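Long-range contacts in LPXTG cell wall surface protein (Streptococcus gordonii, PDB 4IGB), which probably mediates adhesion at the streptococcal cell wall, to which the whole protein is covalently attached, this chain being its N-terminal part with the N1 and N2 domains: residues B[131-136]-B[161-166]; B[214-219]-B[233-238]; B[21-26]-B[222-227]; B[48-53]-B[71-76]. All blocks are in the same frame, centred on the assembly; numbering follows the deposited sequence.

Interaction 1 (B[131-136]-B[161-166]); sequences AQKSTV and NHDYIM
Tyr164 O receives two backbone donors from the facing segment, Ser134 N at 2.7 Å and Thr135 N at 3.1 Å, so that one oxygen serves both. Thr135 O then takes Met166 N at 2.7 Å in a nearly straight bond, completing a single beta bridge between Thr135 and Ile165 at the start of strand 135-142. The loop 161-166 is thus tied by main-chain atoms to the start of the strand and the residue before it, and this is the close-packed half of the contact. Beside it Met166 CG rests on Lys133 CB, and the hydroxyl of Thr135 lies at the edge of the Tyr164 ring, in its plane, with OG1 3.6 Å from CD1. The phenol end of that ring leaves the contact to bond Asp48. Toward Asp163 the fit becomes looser and wetter. The chain of Lys133 bends at its second torsion (chi2 -50°), passes over Ile165 O and brings NZ to Asp163 O at 3.1 Å, above the carbonyl plane. NZ also forms a rather long salt bridge of 3.4 Å with Asp163 OD1. One water accepts from Lys133 NZ and lies 2.8 Å from each of Asp163 OD1 and Ile165 O. With a carbonyl, a carboxylate and a water around it, the ammonium probably keeps its charge, and its grip is shared among several modest contacts, whereas the backbone bonds set the register.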
loop_
_atom_site.group_PDB
_atom_site.type_symbol
_atom_site.label_atom_id
_atom_site.label_comp_id
_atom_site.label_asym_id
_atom_site.label_seq_id
_atom_site.Cartn_x
_atom_site.Cartn_y
_atom_site.Cartn_z
ATOM N N ALA B 131 39.598 13.158 7.810
ATOM C CA ALA B 131 39.482 13.381 9.242
ATOM C C ALA B 131 38.026 13.603 9.643
ATOM O O ALA B 131 37.602 13.194 10.718
ATOM C CB ALA B 131 40.344 14.563 9.668
ATOM N N GLN B 132 37.258 14.241 8.768
ATOM C CA GLN B 132 35.928 14.700 9.152
ATOM C C GLN B 132 34.764 13.771 8.782
ATOM O O GLN B 132 33.702 13.870 9.390
ATOM C CB GLN B 132 35.666 16.112 8.614
ATOM C CG GLN B 132 35.808 16.230 7.102
ATOM C CD GLN B 132 35.098 17.451 6.532
ATOM O OE1 GLN B 132 34.108 17.932 7.097
ATOM N NE2 GLN B 132 35.602 17.959 5.402
ATOM N N LYS B 133 34.945 12.886 7.801
ATOM C CA LYS B 133 33.838 12.037 7.355
ATOM C C LYS B 133 33.805 10.723 8.127
ATOM O O LYS B 133 34.819 10.029 8.223
ATOM C CB LYS B 133 33.928 11.746 5.858
ATOM C CG LYS B 133 34.007 12.969 4.967
ATOM C CD LYS B 133 32.930 13.975 5.285
ATOM C CE LYS B 133 32.838 14.992 4.168
ATOM N NZ LYS B 133 32.085 16.211 4.572
ATOM N N SER B 134 32.641 10.373 8.669
ATOM C CA SER B 134 32.531 9.167 9.494
ATOM C C SER B 134 31.240 8.368 9.299
ATOM O O SER B 134 31.112 7.266 9.834
ATOM C CB SER B 134 32.671 9.514 10.974
ATOM O OG SER B 134 31.590 10.330 11.396
ATOM N N THR B 135 30.283 8.909 8.554
ATOM C CA THR B 135 29.026 8.197 8.372
ATOM C C THR B 135 28.612 8.120 6.909
ATOM O O THR B 135 29.192 8.790 6.046
ATOM C CB THR B 135 27.888 8.833 9.187
ATOM O OG1 THR B 135 27.531 10.092 8.604
ATOM C CG2 THR B 135 28.294 9.036 10.641
ATOM N N VAL B 136 27.610 7.287 6.636
ATOM C CA VAL B 136 27.072 7.153 5.293
ATOM C C VAL B 136 25.551 7.318 5.357
ATOM O O VAL B 136 24.891 6.798 6.262
ATOM C CB VAL B 136 27.456 5.788 4.665
ATOM C CG1 VAL B 136 26.696 5.539 3.378
ATOM C CG2 VAL B 136 28.963 5.706 4.421
ATOM N N ASN B 161 26.629 21.931 11.228
ATOM C CA ASN B 161 26.861 21.120 12.417
ATOM C C ASN B 161 26.855 19.623 12.134
ATOM O O ASN B 161 27.239 18.821 12.984
ATOM C CB ASN B 161 25.839 21.463 13.502
ATOM C CG ASN B 161 25.980 22.885 14.004
ATOM O OD1 ASN B 161 27.037 23.500 13.867
ATOM N ND2 ASN B 161 24.912 23.417 14.585
ATOM N N HIS B 162 26.420 19.251 10.936
ATOM C CA HIS B 162 26.379 17.850 10.538
ATOM C C HIS B 162 26.966 17.666 9.144
ATOM O O HIS B 162 26.243 17.423 8.180
ATOM C CB HIS B 162 24.947 17.317 10.587
ATOM C CG HIS B 162 24.354 17.310 11.961
ATOM N ND1 HIS B 162 23.810 18.434 12.543
ATOM C CD2 HIS B 162 24.222 16.314 12.869
ATOM C CE1 HIS B 162 23.368 18.131 13.750
ATOM N NE2 HIS B 162 23.605 16.852 13.972
ATOM N N ASP B 163 28.285 17.788 9.051
ATOM C CA ASP B 163 28.981 17.658 7.780
ATOM C C ASP B 163 30.035 16.561 7.857
ATOM O O ASP B 163 31.191 16.775 7.494
ATOM C CB ASP B 163 29.630 18.987 7.394
ATOM C CG ASP B 163 30.063 19.029 5.943
ATOM O OD1 ASP B 163 29.449 18.323 5.116
ATOM O OD2 ASP B 163 31.018 19.766 5.630
ATOM N N TYR B 164 29.634 15.388 8.334
ATOM C CA TYR B 164 30.558 14.266 8.453
ATOM C C TYR B 164 30.099 13.046 7.655
ATOM O O TYR B 164 30.516 11.920 7.928
ATOM C CB TYR B 164 30.801 13.906 9.929
ATOM C CG TYR B 164 29.549 13.929 10.760
ATOM C CD1 TYR B 164 28.611 12.908 10.655
ATOM C CD2 TYR B 164 29.287 14.981 11.637
ATOM C CE1 TYR B 164 27.442 12.921 11.406
ATOM C CE2 TYR B 164 28.126 15.006 12.391
ATOM C CZ TYR B 164 27.204 13.968 12.271
ATOM O OH TYR B 164 26.040 13.969 13.007
ATOM N N ILE B 165 29.250 13.276 6.660
ATOM C CA ILE B 165 28.731 12.186 5.839
ATOM C C ILE B 165 29.572 11.981 4.586
ATOM O O ILE B 165 29.827 12.922 3.841
ATOM C CB ILE B 165 27.273 12.425 5.429
ATOM C CG1 ILE B 165 26.453 12.931 6.622
ATOM C CG2 ILE B 165 26.665 11.140 4.869
ATOM C CD1 ILE B 165 25.069 13.415 6.249
ATOM N N MET B 166 29.996 10.743 4.351
ATOM C CA MET B 166 30.829 10.418 3.196
ATOM C C MET B 166 30.084 10.531 1.875
ATOM O O MET B 166 28.942 10.080 1.761
ATOM C CB MET B 166 31.369 8.994 3.318
ATOM C CG MET B 166 32.287 8.785 4.477
ATOM S SD MET B 166 32.931 7.098 4.472
ATOM C CE MET B 166 33.983 7.210 5.918
HETATM O O HOH W 1 29.336 15.566 4.732
#

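Interaction 2 (B[214-219]-B[233-238]); sequences KNYQND and QEEASD
The Tyr216 ring meets the strand end through CE2: the carboxylate of Glu235 comes to the ring edge, near its plane, with OE2 4.1 Å from CE2. The amide of Gln233 approaches obliquely, its plane perpendicular to the ring and its NE2 3.9 Å from CE2. That same NE2 donates to Glu235 OE2 at 2.7 Å, nearly in its own amide plane and on the anti side of the carboxylate, so the two strand side chains are joined where they meet the tyrosine. Beyond the segments, Trp242 packs edge-to-face with the ring, and Glu16 bonds both Tyr216 OH and Gln233 NE2. The contact sets the short helix 216-219 against the end of strand 232-235, an outermost strand of the eight-stranded antiparallel sheet in the N-terminal domain, and the turn that follows it. Asn215, at the N-cap position, uses its backbone N to reach Asp238 O at 2.9 Å. Gln217 bends at its second torsion (chi2 97°), which turns its amide toward the strand, with NE2 3.4 Å from Glu235 OE1 and the amide and carboxylate planes 66° apart. Two waters link this amide to Ala236 O: one donates to Gln217 OE1 at 2.7 Å, the other accepts from Gln217 NE2, and both donate to the carbonyl.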
loop_
_atom_site.group_PDB
_atom_site.type_symbol
_atom_site.label_atom_id
_atom_site.label_comp_id
_atom_site.label_asym_id
_atom_site.label_seq_id
_atom_site.Cartn_x
_atom_site.Cartn_y
_atom_site.Cartn_z
ATOM N N LYS B 214 11.218 -8.437 -2.567
ATOM C CA LYS B 214 11.548 -9.817 -2.228
ATOM C C LYS B 214 10.295 -10.691 -2.287
ATOM O O LYS B 214 9.203 -10.215 -1.997
ATOM C CB LYS B 214 12.184 -9.875 -0.835
ATOM C CG LYS B 214 13.645 -9.392 -0.833
ATOM C CD LYS B 214 14.133 -9.072 0.562
ATOM C CE LYS B 214 14.141 -10.294 1.495
ATOM N NZ LYS B 214 14.331 -9.825 2.925
ATOM N N ASN B 215 10.445 -11.953 -2.697
ATOM C CA ASN B 215 9.305 -12.864 -2.742
ATOM C C ASN B 215 8.176 -12.260 -3.596
ATOM O O ASN B 215 6.981 -12.419 -3.323
ATOM C CB ASN B 215 8.845 -13.132 -1.309
ATOM C CG ASN B 215 8.179 -14.474 -1.136
ATOM O OD1 ASN B 215 7.409 -14.674 -0.186
ATOM N ND2 ASN B 215 8.467 -15.407 -2.038
ATOM N N TYR B 216 8.584 -11.566 -4.645
ATOM C CA TYR B 216 7.669 -10.780 -5.475
ATOM C C TYR B 216 6.386 -11.494 -5.897
ATOM O O TYR B 216 5.290 -11.018 -5.604
ATOM C CB TYR B 216 8.435 -10.265 -6.696
ATOM C CG TYR B 216 7.600 -9.635 -7.784
ATOM C CD1 TYR B 216 6.712 -8.600 -7.503
ATOM C CD2 TYR B 216 7.747 -10.034 -9.113
ATOM C CE1 TYR B 216 5.966 -8.003 -8.511
ATOM C CE2 TYR B 216 7.012 -9.440 -10.127
ATOM C CZ TYR B 216 6.126 -8.425 -9.825
ATOM O OH TYR B 216 5.402 -7.830 -10.831
ATOM N N GLN B 217 6.519 -12.633 -6.583
ATOM C CA GLN B 217 5.368 -13.318 -7.156
ATOM C C GLN B 217 4.491 -13.945 -6.071
ATOM O O GLN B 217 3.291 -14.152 -6.272
ATOM C CB GLN B 217 5.804 -14.383 -8.184
ATOM C CG GLN B 217 6.479 -13.836 -9.441
ATOM C CD GLN B 217 8.012 -13.870 -9.361
ATOM O OE1 GLN B 217 8.597 -13.756 -8.281
ATOM N NE2 GLN B 217 8.660 -14.046 -10.509
ATOM N N ASN B 218 5.081 -14.255 -4.925
ATOM C CA ASN B 218 4.293 -14.750 -3.789
ATOM C C ASN B 218 3.611 -13.643 -2.980
ATOM O O ASN B 218 2.633 -13.898 -2.292
ATOM C CB ASN B 218 5.151 -15.600 -2.846
ATOM C CG ASN B 218 5.476 -16.971 -3.424
ATOM O OD1 ASN B 218 6.573 -17.500 -3.219
ATOM N ND2 ASN B 218 4.525 -17.549 -4.152
ATOM N N ASP B 219 4.114 -12.414 -3.074
ATOM C CA ASP B 219 3.669 -11.341 -2.161
ATOM C C ASP B 219 2.859 -10.226 -2.811
ATOM O O ASP B 219 2.208 -9.436 -2.119
ATOM C CB ASP B 219 4.862 -10.707 -1.446
ATOM C CG ASP B 219 5.438 -11.600 -0.356
ATOM O OD1 ASP B 219 4.875 -12.677 -0.110
ATOM O OD2 ASP B 219 6.457 -11.212 0.249
ATOM N N GLN B 233 12.988 -5.249 -15.972
ATOM C CA GLN B 233 12.431 -6.055 -14.898
ATOM C C GLN B 233 13.178 -7.370 -14.843
ATOM O O GLN B 233 13.187 -8.147 -15.794
ATOM C CB GLN B 233 10.935 -6.306 -15.059
ATOM C CG GLN B 233 10.392 -7.227 -13.962
ATOM C CD GLN B 233 8.883 -7.324 -13.969
ATOM O OE1 GLN B 233 8.183 -6.333 -14.214
ATOM N NE2 GLN B 233 8.367 -8.526 -13.718
ATOM N N GLU B 234 13.813 -7.615 -13.718
ATOM C CA GLU B 234 14.698 -8.740 -13.618
ATOM C C GLU B 234 14.229 -9.639 -12.495
ATOM O O GLU B 234 14.270 -9.256 -11.332
ATOM C CB GLU B 234 16.099 -8.229 -13.345
ATOM C CG GLU B 234 17.067 -9.270 -12.879
ATOM C CD GLU B 234 18.439 -8.679 -12.694
ATOM O OE1 GLU B 234 19.048 -8.291 -13.717
ATOM O OE2 GLU B 234 18.885 -8.573 -11.525
ATOM N N GLU B 235 13.791 -10.840 -12.851
ATOM C CA GLU B 235 13.261 -11.777 -11.870
ATOM C C GLU B 235 14.278 -12.842 -11.475
ATOM O O GLU B 235 14.646 -13.708 -12.282
ATOM C CB GLU B 235 11.986 -12.426 -12.403
ATOM C CG GLU B 235 10.799 -11.480 -12.403
ATOM C CD GLU B 235 9.641 -11.976 -13.229
ATOM O OE1 GLU B 235 9.652 -13.157 -13.638
ATOM O OE2 GLU B 235 8.713 -11.182 -13.468
ATOM N N ALA B 236 14.739 -12.764 -10.228
ATOM C CA ALA B 236 15.586 -13.797 -9.662
ATOM C C ALA B 236 14.710 -14.660 -8.765
ATOM O O ALA B 236 13.522 -14.370 -8.577
ATOM C CB ALA B 236 16.747 -13.184 -8.885
ATOM N N SER B 237 15.266 -15.731 -8.217
ATOM C CA SER B 237 14.436 -16.650 -7.438
ATOM C C SER B 237 13.912 -16.020 -6.142
ATOM O O SER B 237 12.816 -16.336 -5.691
ATOM C CB SER B 237 15.210 -17.921 -7.119
ATOM O OG SER B 237 16.393 -17.578 -6.439
ATOM N N ASP B 238 14.690 -15.123 -5.546
ATOM C CA ASP B 238 14.331 -14.555 -4.242
ATOM C C ASP B 238 13.689 -13.169 -4.312
ATOM O O ASP B 238 13.235 -12.649 -3.295
ATOM C CB ASP B 238 15.573 -14.436 -3.375
ATOM C CG ASP B 238 16.564 -13.441 -3.937
ATOM O OD1 ASP B 238 17.098 -13.709 -5.034
ATOM O OD2 ASP B 238 16.805 -12.394 -3.294
HETATM O O HOH W 2 11.023 -12.860 -7.680
HETATM O O HOH W 3 11.460 -15.383 -9.961
#

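Interaction 3 (B[21-26]-B[222-227]); sequences TDISTL and LRLMNN
An Asx turn in the loop between strands 14-19 and 29-30 is laid against strand 220-226, an inner strand of the five-stranded mixed sheet, and the contact combines one polar bond with a small apolar cluster. Asn226 ND2 donates to Thr21 O at 2.8 Å and 164°. The carbonyl oxygen lies close to the amide plane of Asn226, while the nitrogen sits above the carbonyl plane of Thr21. The side chain reaches across because CG is anti to the backbone N (chi1 175°); at the other end of the amide, OD1 accepts from the backbone N of Ala228. Two residues earlier on the strand the contact turns apolar. Leu224 CD2 lies 3.9 Å from Ile23 CG1, the two side chains running antiparallel past one another, and 4.1 Å from Thr21 CG2, whose side chain is roughly perpendicular to that of the leucine. Ile23 CD1 reaches further, over the strand backbone, and comes 3.8 Å from both Leu224 O and Asn226 N. The loop is also braced from within: Asp22 OD1 takes Ser24 OG at 2.7 Å and Ser24 N at 2.9 Å, both from the same face of the carboxylate. Asn256, from helix 250-256, adds a side-chain donor to Asp22 OD1 and accepts from Ile23 N. With this gathering of donors at one oxygen, the carboxylate is probably kept ionised, and the turn it shapes presents Ile23 to the strand, while the one hydrogen bond from the Asn226 side chain ties Thr21 O to it.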
loop_
_atom_site.group_PDB
_atom_site.type_symbol
_atom_site.label_atom_id
_atom_site.label_comp_id
_atom_site.label_asym_id
_atom_site.label_seq_id
_atom_site.Cartn_x
_atom_site.Cartn_y
_atom_site.Cartn_z
ATOM N N THR B 21 -2.817 3.706 -18.760
ATOM C CA THR B 21 -3.104 4.408 -17.518
ATOM C C THR B 21 -1.966 5.339 -17.102
ATOM O O THR B 21 -0.802 4.953 -17.109
ATOM C CB THR B 21 -3.416 3.417 -16.386
ATOM O OG1 THR B 21 -4.708 2.845 -16.619
ATOM C CG2 THR B 21 -3.428 4.132 -15.051
ATOM N N ASP B 22 -2.314 6.571 -16.754
ATOM C CA ASP B 22 -1.328 7.549 -16.304
ATOM C C ASP B 22 -1.026 7.368 -14.812
ATOM O O ASP B 22 -1.795 7.792 -13.953
ATOM C CB ASP B 22 -1.833 8.968 -16.590
ATOM C CG ASP B 22 -0.887 10.041 -16.097
ATOM O OD1 ASP B 22 0.212 9.698 -15.582
ATOM O OD2 ASP B 22 -1.239 11.234 -16.244
ATOM N N ILE B 23 0.099 6.740 -14.507
ATOM C CA ILE B 23 0.431 6.442 -13.109
ATOM C C ILE B 23 0.550 7.709 -12.235
ATOM O O ILE B 23 0.295 7.667 -11.030
ATOM C CB ILE B 23 1.686 5.529 -13.025
ATOM C CG1 ILE B 23 1.384 4.173 -13.686
ATOM C CG2 ILE B 23 2.155 5.345 -11.584
ATOM C CD1 ILE B 23 2.548 3.176 -13.602
ATOM N N SER B 24 0.896 8.838 -12.853
ATOM C CA SER B 24 1.054 10.101 -12.129
ATOM C C SER B 24 -0.269 10.740 -11.721
ATOM O O SER B 24 -0.289 11.623 -10.870
ATOM C CB SER B 24 1.850 11.112 -12.959
ATOM O OG SER B 24 1.024 11.657 -13.976
ATOM N N THR B 25 -1.374 10.308 -12.319
ATOM C CA THR B 25 -2.671 10.885 -11.973
ATOM C C THR B 25 -3.628 9.890 -11.283
ATOM O O THR B 25 -4.843 10.116 -11.208
ATOM C CB THR B 25 -3.363 11.553 -13.195
ATOM O OG1 THR B 25 -3.498 10.603 -14.260
ATOM C CG2 THR B 25 -2.546 12.756 -13.686
ATOM N N LEU B 26 -3.069 8.800 -10.774
ATOM C CA LEU B 26 -3.826 7.864 -9.944
ATOM C C LEU B 26 -4.500 8.630 -8.814
ATOM O O LEU B 26 -3.941 9.580 -8.285
ATOM C CB LEU B 26 -2.884 6.821 -9.342
ATOM C CG LEU B 26 -2.710 5.439 -9.973
ATOM C CD1 LEU B 26 -3.110 5.412 -11.417
ATOM C CD2 LEU B 26 -1.277 4.947 -9.775
ATOM N N LEU B 222 -0.904 -7.299 -7.729
ATOM C CA LEU B 222 -0.995 -6.579 -9.001
ATOM C C LEU B 222 0.157 -5.609 -9.230
ATOM O O LEU B 222 0.476 -4.774 -8.367
ATOM C CB LEU B 222 -2.347 -5.860 -9.092
ATOM C CG LEU B 222 -2.678 -4.962 -10.297
ATOM C CD1 LEU B 222 -2.391 -5.667 -11.592
ATOM C CD2 LEU B 222 -4.139 -4.555 -10.274
ATOM N N ARG B 223 0.782 -5.716 -10.397
ATOM C CA ARG B 223 1.838 -4.788 -10.781
ATOM C C ARG B 223 1.451 -4.014 -12.032
ATOM O O ARG B 223 1.274 -4.590 -13.112
ATOM C CB ARG B 223 3.161 -5.508 -11.021
ATOM C CG ARG B 223 4.296 -4.553 -11.373
ATOM C CD ARG B 223 5.013 -4.970 -12.643
ATOM N NE ARG B 223 4.173 -4.814 -13.825
ATOM C CZ ARG B 223 4.544 -5.166 -15.053
ATOM N NH1 ARG B 223 5.738 -5.704 -15.259
ATOM N NH2 ARG B 223 3.723 -4.978 -16.076
ATOM N N LEU B 224 1.309 -2.705 -11.890
ATOM C CA LEU B 224 0.903 -1.887 -13.018
ATOM C C LEU B 224 2.079 -1.107 -13.585
ATOM O O LEU B 224 2.833 -0.498 -12.841
ATOM C CB LEU B 224 -0.198 -0.914 -12.606
ATOM C CG LEU B 224 -0.507 0.130 -13.692
ATOM C CD1 LEU B 224 -1.320 -0.510 -14.810
ATOM C CD2 LEU B 224 -1.242 1.326 -13.114
ATOM N N MET B 225 2.230 -1.142 -14.904
ATOM C CA MET B 225 3.154 -0.265 -15.611
ATOM C C MET B 225 2.407 0.495 -16.682
ATOM O O MET B 225 1.377 0.050 -17.174
ATOM C CB MET B 225 4.241 -1.053 -16.317
ATOM C CG MET B 225 5.360 -1.541 -15.454
ATOM S SD MET B 225 6.560 -2.361 -16.503
ATOM C CE MET B 225 7.845 -2.735 -15.292
ATOM N N ASN B 226 2.942 1.643 -17.050
ATOM C CA ASN B 226 2.457 2.370 -18.210
ATOM C C ASN B 226 3.251 1.895 -19.429
ATOM O O ASN B 226 4.423 1.475 -19.309
ATOM C CB ASN B 226 2.607 3.869 -17.979
ATOM C CG ASN B 226 2.239 4.699 -19.202
ATOM O OD1 ASN B 226 3.084 4.954 -20.047
ATOM N ND2 ASN B 226 0.982 5.142 -19.281
ATOM N N ASN B 227 2.600 1.926 -20.592
ATOM C CA ASN B 227 3.215 1.508 -21.854
ATOM C C ASN B 227 4.615 2.066 -22.093
ATOM O O ASN B 227 5.438 1.433 -22.761
ATOM C CB ASN B 227 2.311 1.876 -23.037
ATOM C CG ASN B 227 1.071 1.004 -23.113
ATOM O OD1 ASN B 227 1.134 -0.213 -22.888
ATOM N ND2 ASN B 227 -0.066 1.618 -23.437
#

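Interaction 4 (B[48-53]-B[71-76]); sequences DQFHLS and NFTLKV
Asp48 pairs with Thr73 and Phe50 with Asn71 in an antiparallel beta pairing, where the outermost strand 47-53 of a six-stranded sheet lies along strand 68-75. Four backbone bonds hold it: Asp48 N to Thr73 O and Thr73 N to Asp48 O, then Phe50 N to Asn71 O and Asn71 N to Phe50 O, the last at 2.9 Å. Gln49 and Phe72 form the non-hydrogen-bonded pair between them, with Phe72 CA 3.5 Å from Asp48 O. Among the ring contacts, Asn71 CB sits over one face of Phe50, a CH-pi contact 4.2 Å from the centroid; His162 stacks with the same ring. On the other side of the sheet Gln49 and Phe72 extend alongside each other from neighbouring strands, with amide and ring 28° apart and Gln49 CG 3.3 Å from CE2 of Phe72. Several polar atoms find partners outside the pair: Gln49 OE1 in Lys43, Asn71 ND2 in Glu137, Asp48 OD2 in Tyr164. Thr73 OG1, set between its backbone N and carbonyl carbon (chi1 69°), packs against Asp48 CB at 3.1 Å and bonds Thr135 OG1 weakly. At the strand end a water donates to Asp48 OD1 at 2.8 Å and accepts only weakly from Lys75 NZ.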
loop_
_atom_site.group_PDB
_atom_site.type_symbol
_atom_site.label_atom_id
_atom_site.label_comp_id
_atom_site.label_asym_id
_atom_site.label_seq_id
_atom_site.Cartn_x
_atom_site.Cartn_y
_atom_site.Cartn_z
ATOM N N ASP B 48 23.249 7.087 13.311
ATOM C CA ASP B 48 23.335 8.482 13.719
ATOM C C ASP B 48 22.061 9.179 13.259
ATOM O O ASP B 48 21.850 9.373 12.063
ATOM C CB ASP B 48 24.553 9.120 13.056
ATOM C CG ASP B 48 24.830 10.517 13.555
ATOM O OD1 ASP B 48 24.486 10.837 14.703
ATOM O OD2 ASP B 48 25.409 11.306 12.792
ATOM N N GLN B 49 21.212 9.539 14.213
ATOM C CA GLN B 49 19.957 10.215 13.913
ATOM C C GLN B 49 20.020 11.667 14.363
ATOM O O GLN B 49 20.454 11.961 15.476
ATOM C CB GLN B 49 18.789 9.500 14.595
ATOM C CG GLN B 49 17.449 10.202 14.449
ATOM C CD GLN B 49 16.368 9.577 15.310
ATOM O OE1 GLN B 49 16.615 8.611 16.030
ATOM N NE2 GLN B 49 15.162 10.128 15.241
ATOM N N PHE B 50 19.587 12.575 13.496
ATOM C CA PHE B 50 19.586 13.995 13.824
ATOM C C PHE B 50 18.619 14.784 12.947
ATOM O O PHE B 50 18.352 14.413 11.804
ATOM C CB PHE B 50 20.998 14.576 13.713
ATOM C CG PHE B 50 21.642 14.361 12.374
ATOM C CD1 PHE B 50 21.457 15.270 11.348
ATOM C CD2 PHE B 50 22.438 13.253 12.145
ATOM C CE1 PHE B 50 22.050 15.075 10.117
ATOM C CE2 PHE B 50 23.034 13.054 10.916
ATOM C CZ PHE B 50 22.840 13.965 9.902
ATOM N N HIS B 51 18.098 15.874 13.497
ATOM C CA HIS B 51 17.182 16.737 12.766
ATOM C C HIS B 51 17.958 17.750 11.935
ATOM O O HIS B 51 18.972 18.284 12.378
ATOM C CB HIS B 51 16.244 17.459 13.734
ATOM C CG HIS B 51 15.215 18.311 13.058
ATOM N ND1 HIS B 51 13.900 17.922 12.922
ATOM C CD2 HIS B 51 15.308 19.531 12.479
ATOM C CE1 HIS B 51 13.228 18.867 12.290
ATOM N NE2 HIS B 51 14.058 19.854 12.010
ATOM N N LEU B 52 17.475 18.006 10.725
ATOM C CA LEU B 52 18.107 18.968 9.834
ATOM C C LEU B 52 17.094 20.017 9.400
ATOM O O LEU B 52 15.983 19.684 8.991
ATOM C CB LEU B 52 18.684 18.258 8.608
ATOM C CG LEU B 52 20.195 18.351 8.399
ATOM C CD1 LEU B 52 20.930 18.285 9.727
ATOM C CD2 LEU B 52 20.672 17.252 7.463
ATOM N N SER B 53 17.474 21.287 9.491
ATOM C CA SER B 53 16.575 22.361 9.082
ATOM C C SER B 53 17.118 23.050 7.823
ATOM O O SER B 53 18.206 23.608 7.837
ATOM C CB SER B 53 16.411 23.370 10.219
ATOM O OG SER B 53 15.486 24.379 9.860
ATOM N N ASN B 71 17.022 13.054 9.621
ATOM C CA ASN B 71 18.033 12.354 8.840
ATOM C C ASN B 71 18.659 11.200 9.585
ATOM O O ASN B 71 18.860 11.274 10.795
ATOM C CB ASN B 71 19.153 13.306 8.416
ATOM C CG ASN B 71 19.941 12.773 7.243
ATOM O OD1 ASN B 71 21.156 12.947 7.187
ATOM N ND2 ASN B 71 19.265 12.115 6.302
ATOM N N PHE B 72 19.003 10.148 8.850
ATOM C CA PHE B 72 19.587 8.960 9.460
ATOM C C PHE B 72 20.800 8.497 8.679
ATOM O O PHE B 72 20.728 8.249 7.462
ATOM C CB PHE B 72 18.565 7.823 9.523
ATOM C CG PHE B 72 17.352 8.132 10.348
ATOM C CD1 PHE B 72 16.314 8.889 9.824
ATOM C CD2 PHE B 72 17.234 7.637 11.643
ATOM C CE1 PHE B 72 15.178 9.146 10.580
ATOM C CE2 PHE B 72 16.116 7.912 12.406
ATOM C CZ PHE B 72 15.082 8.664 11.873
ATOM N N THR B 73 21.918 8.366 9.373
ATOM C CA THR B 73 23.117 7.840 8.743
ATOM C C THR B 73 23.660 6.671 9.536
ATOM O O THR B 73 23.226 6.418 10.657
ATOM C CB THR B 73 24.206 8.925 8.619
ATOM O OG1 THR B 73 24.699 9.256 9.920
ATOM C CG2 THR B 73 23.641 10.189 7.928
ATOM N N LEU B 74 24.615 5.964 8.935
ATOM C CA LEU B 74 25.244 4.799 9.534
ATOM C C LEU B 74 26.729 5.079 9.781
ATOM O O LEU B 74 27.447 5.499 8.879
ATOM C CB LEU B 74 25.084 3.590 8.602
ATOM C CG LEU B 74 23.697 2.957 8.586
ATOM C CD1 LEU B 74 23.535 2.015 7.407
ATOM C CD2 LEU B 74 23.427 2.229 9.918
ATOM N N LYS B 75 27.179 4.856 11.011
ATOM C CA LYS B 75 28.593 5.008 11.368
ATOM C C LYS B 75 29.445 3.877 10.807
ATOM O O LYS B 75 29.252 2.715 11.169
ATOM C CB LYS B 75 28.747 5.025 12.888
ATOM C CG LYS B 75 27.924 6.105 13.565
ATOM C CD LYS B 75 27.836 5.875 15.070
ATOM C CE LYS B 75 27.045 6.996 15.728
ATOM N NZ LYS B 75 26.656 6.679 17.127
ATOM N N VAL B 76 30.408 4.205 9.948
ATOM C CA VAL B 76 31.242 3.164 9.359
ATOM C C VAL B 76 32.542 2.949 10.129
ATOM O O VAL B 76 32.988 3.817 10.874
ATOM C CB VAL B 76 31.536 3.427 7.860
ATOM C CG1 VAL B 76 30.241 3.533 7.099
ATOM C CG2 VAL B 76 32.337 4.682 7.683
HETATM O O HOH W 4 24.890 9.476 17.156
#

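All four contacts belong to the N-terminal domain and form two neighbourhoods. Interactions 1 and 4 have centres about 10 Å apart and share the six-stranded antiparallel sheet, where strands 135-142 and 68-75 are neighbours, joined by Val136 O and Leu74 N. Interactions 2 and 3, with centres about 20 Å apart, meet through Gln233 OE1 and Arg223 NH1 and bring the eight-stranded sheet against the five-stranded mixed one. The centres of interactions 1 and 3 lie about 39 Å apart. Along the chain interaction 4 closes before interaction 1 opens; both lie within the long loop closed by interaction 3, while interaction 2 crosses it. One domain is thus built from chain parts distant in sequence.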